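Side-chain contact in MarR family transcriptional regulator (Peptoclostridium difficile, PDB 5ERI), which probably binds DNA as a MarR-type, winged helix-turn-helix regulator of transcription and forms a dimer in the crystal: residues L61-E66 with N77-D82. Numbering follows the deposited sequence.
Sequences LTRICE and NMLKVD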
loop_
_atom_site.group_PDB
_atom_site.type_symbol
_atom_site.label_atom_id
_atom_site.label_comp_id
_atom_site.label_asym_id
_atom_site.label_seq_id
_atom_site.Cartn_x
_atom_site.Cartn_y
_atom_site.Cartn_z
ATOM N N LEU A 61 -11.343 10.155 -2.383
ATOM C CA LEU A 61 -12.358 11.065 -1.879
ATOM C C LEU A 61 -11.805 12.168 -0.965
ATOM O O LEU A 61 -12.109 13.357 -1.153
ATOM C CB LEU A 61 -13.442 10.284 -1.199
ATOM C CG LEU A 61 -14.665 11.073 -0.738
ATOM C CD1 LEU A 61 -15.109 11.936 -1.897
ATOM C CD2 LEU A 61 -15.763 10.103 -0.313
ATOM N N THR A 62 -10.977 11.812 0.008
ATOM C CA THR A 62 -10.430 12.834 0.914
ATOM C C THR A 62 -9.654 13.875 0.159
ATOM O O THR A 62 -9.736 15.053 0.497
ATOM C CB THR A 62 -9.516 12.260 2.040
ATOM O OG1 THR A 62 -8.367 11.675 1.465
ATOM C CG2 THR A 62 -10.186 11.176 2.813
ATOM N N ARG A 63 -8.852 13.458 -0.826
ATOM C CA ARG A 63 -8.104 14.451 -1.584
ATOM C C ARG A 63 -8.975 15.390 -2.395
ATOM O O ARG A 63 -8.657 16.595 -2.565
ATOM C CB ARG A 63 -7.104 13.816 -2.509
ATOM C CG ARG A 63 -6.090 12.949 -1.837
ATOM C CD ARG A 63 -5.491 13.550 -0.563
ATOM N NE ARG A 63 -5.072 12.458 0.289
ATOM C CZ ARG A 63 -3.849 12.038 0.412
ATOM N NH1 ARG A 63 -2.863 12.677 -0.210
ATOM N NH2 ARG A 63 -3.607 10.985 1.198
ATOM N N ILE A 64 -10.077 14.851 -2.909
ATOM C CA ILE A 64 -11.044 15.661 -3.617
ATOM C C ILE A 64 -11.710 16.644 -2.651
ATOM O O ILE A 64 -11.766 17.832 -2.914
ATOM C CB ILE A 64 -12.036 14.786 -4.369
ATOM C CG1 ILE A 64 -11.330 14.175 -5.572
ATOM C CG2 ILE A 64 -13.194 15.595 -4.871
ATOM C CD1 ILE A 64 -12.053 12.988 -6.175
ATOM N N CYS A 65 -12.180 16.170 -1.509
ATOM C CA CYS A 65 -12.746 17.107 -0.526
ATOM C C CYS A 65 -11.772 18.173 -0.038
ATOM O O CYS A 65 -12.165 19.322 0.196
ATOM C CB CYS A 65 -13.246 16.371 0.677
ATOM S SG CYS A 65 -14.603 15.226 0.333
ATOM N N GLU A 66 -10.506 17.799 0.145
ATOM C CA GLU A 66 -9.520 18.750 0.630
ATOM C C GLU A 66 -9.068 19.717 -0.436
ATOM O O GLU A 66 -8.573 20.808 -0.083
ATOM C CB GLU A 66 -8.284 18.000 1.188
ATOM C CG GLU A 66 -8.601 17.325 2.525
ATOM C CD GLU A 66 -7.719 16.137 2.823
ATOM O OE1 GLU A 66 -6.723 15.918 2.067
ATOM O OE2 GLU A 66 -8.023 15.507 3.852
ATOM N N ASN A 77 -0.782 12.634 -9.500
ATOM C CA ASN A 77 0.527 13.024 -9.095
ATOM C C ASN A 77 0.602 13.183 -7.579
ATOM O O ASN A 77 1.628 12.968 -6.987
ATOM C CB ASN A 77 0.941 14.330 -9.783
ATOM C CG ASN A 77 1.229 14.158 -11.295
ATOM O OD1 ASN A 77 1.659 13.104 -11.772
ATOM N ND2 ASN A 77 0.984 15.212 -12.045
ATOM N N MET A 78 -0.461 13.651 -6.978
ATOM C CA MET A 78 -0.541 13.799 -5.534
ATOM C C MET A 78 -0.500 12.415 -4.818
ATOM O O MET A 78 0.141 12.235 -3.757
ATOM C CB MET A 78 -1.816 14.530 -5.211
ATOM C CG MET A 78 -2.143 14.641 -3.738
ATOM S SD MET A 78 -3.270 16.000 -3.593
ATOM C CE MET A 78 -4.512 15.350 -2.616
ATOM N N LEU A 79 -1.113 11.437 -5.438
ATOM C CA LEU A 79 -1.262 10.124 -4.845
ATOM C C LEU A 79 -0.244 9.122 -5.292
ATOM O O LEU A 79 -0.201 7.954 -4.830
ATOM C CB LEU A 79 -2.660 9.633 -5.136
ATOM C CG LEU A 79 -3.685 10.363 -4.305
ATOM C CD1 LEU A 79 -5.058 9.879 -4.687
ATOM C CD2 LEU A 79 -3.529 10.157 -2.783
ATOM N N LYS A 80 0.610 9.583 -6.168
ATOM C CA LYS A 80 1.652 8.747 -6.752
ATOM C C LYS A 80 1.183 7.426 -7.426
ATOM O O LYS A 80 1.724 6.326 -7.218
ATOM C CB LYS A 80 2.723 8.481 -5.718
ATOM C CG LYS A 80 3.090 9.647 -4.818
ATOM C CD LYS A 80 3.579 10.894 -5.523
ATOM C CE LYS A 80 3.825 11.916 -4.422
ATOM N NZ LYS A 80 3.649 13.320 -4.816
ATOM N N VAL A 81 0.136 7.540 -8.190
ATOM C CA VAL A 81 -0.364 6.443 -8.990
ATOM C C VAL A 81 -0.492 6.916 -10.451
ATOM O O VAL A 81 -0.495 8.129 -10.699
ATOM C CB VAL A 81 -1.744 6.012 -8.524
ATOM C CG1 VAL A 81 -1.688 5.447 -7.128
ATOM C CG2 VAL A 81 -2.762 7.159 -8.567
ATOM N N ASP A 82 -0.633 5.983 -11.389
ATOM C CA ASP A 82 -0.874 6.325 -12.799
ATOM C C ASP A 82 -2.333 6.700 -13.064
ATOM O O ASP A 82 -3.243 6.384 -12.271
ATOM C CB ASP A 82 -0.449 5.201 -13.733
ATOM C CG ASP A 82 -1.330 3.977 -13.602
ATOM O OD1 ASP A 82 -2.289 4.033 -12.792
ATOM O OD2 ASP A 82 -1.051 2.950 -14.291
#
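Arg63, on helix 57-66, reaches across to Met78 and Leu79 near the C-terminal end of helix 72-79, and its side chain makes practically all of the contact on its side. Traced outward, CB, CG and CD all run past the methyl end of Met78, but CE is modelled closer to them than carbons can sit, so its exact place is doubtful. CG also comes within 3.9 Å of Leu79 CD2. The chain bends about the CB-CG bond, with chi2 at -44°, and this turn carries the head group across the leucine. There the guanidinium lies with one face on Leu79 CD2, a methyl standing 3.6 Å above the plane and over its centre; CZ and NH1 are each 3.7 Å from that carbon, NE and NH2 each 4.1 Å. NH1 also passes Met78 CG at 4.1 Å. Helix 72-79 and the following helix 83-95 form the helix-turn-helix of this MarR-type winged-helix domain, in which the second helix is normally the one that reads DNA; Arg63 touches the first. Lys80, the first residue to leave helical phi/psi, has positive phi, and its NZ donates back to Asn77 O over 3.0 Å, in the carbonyl plane. The second subunit borders the same place: Arg38 of that chain packs on Arg63 and hydrogen-bonds through NE to Leu79 O, while Arg31 of the same neighbour brings a like charge near Arg63 NE. Glu66, nearly one turn further along the helix, forms a salt bridge with that Arg31, which probably offsets part of the crowding of positive charge.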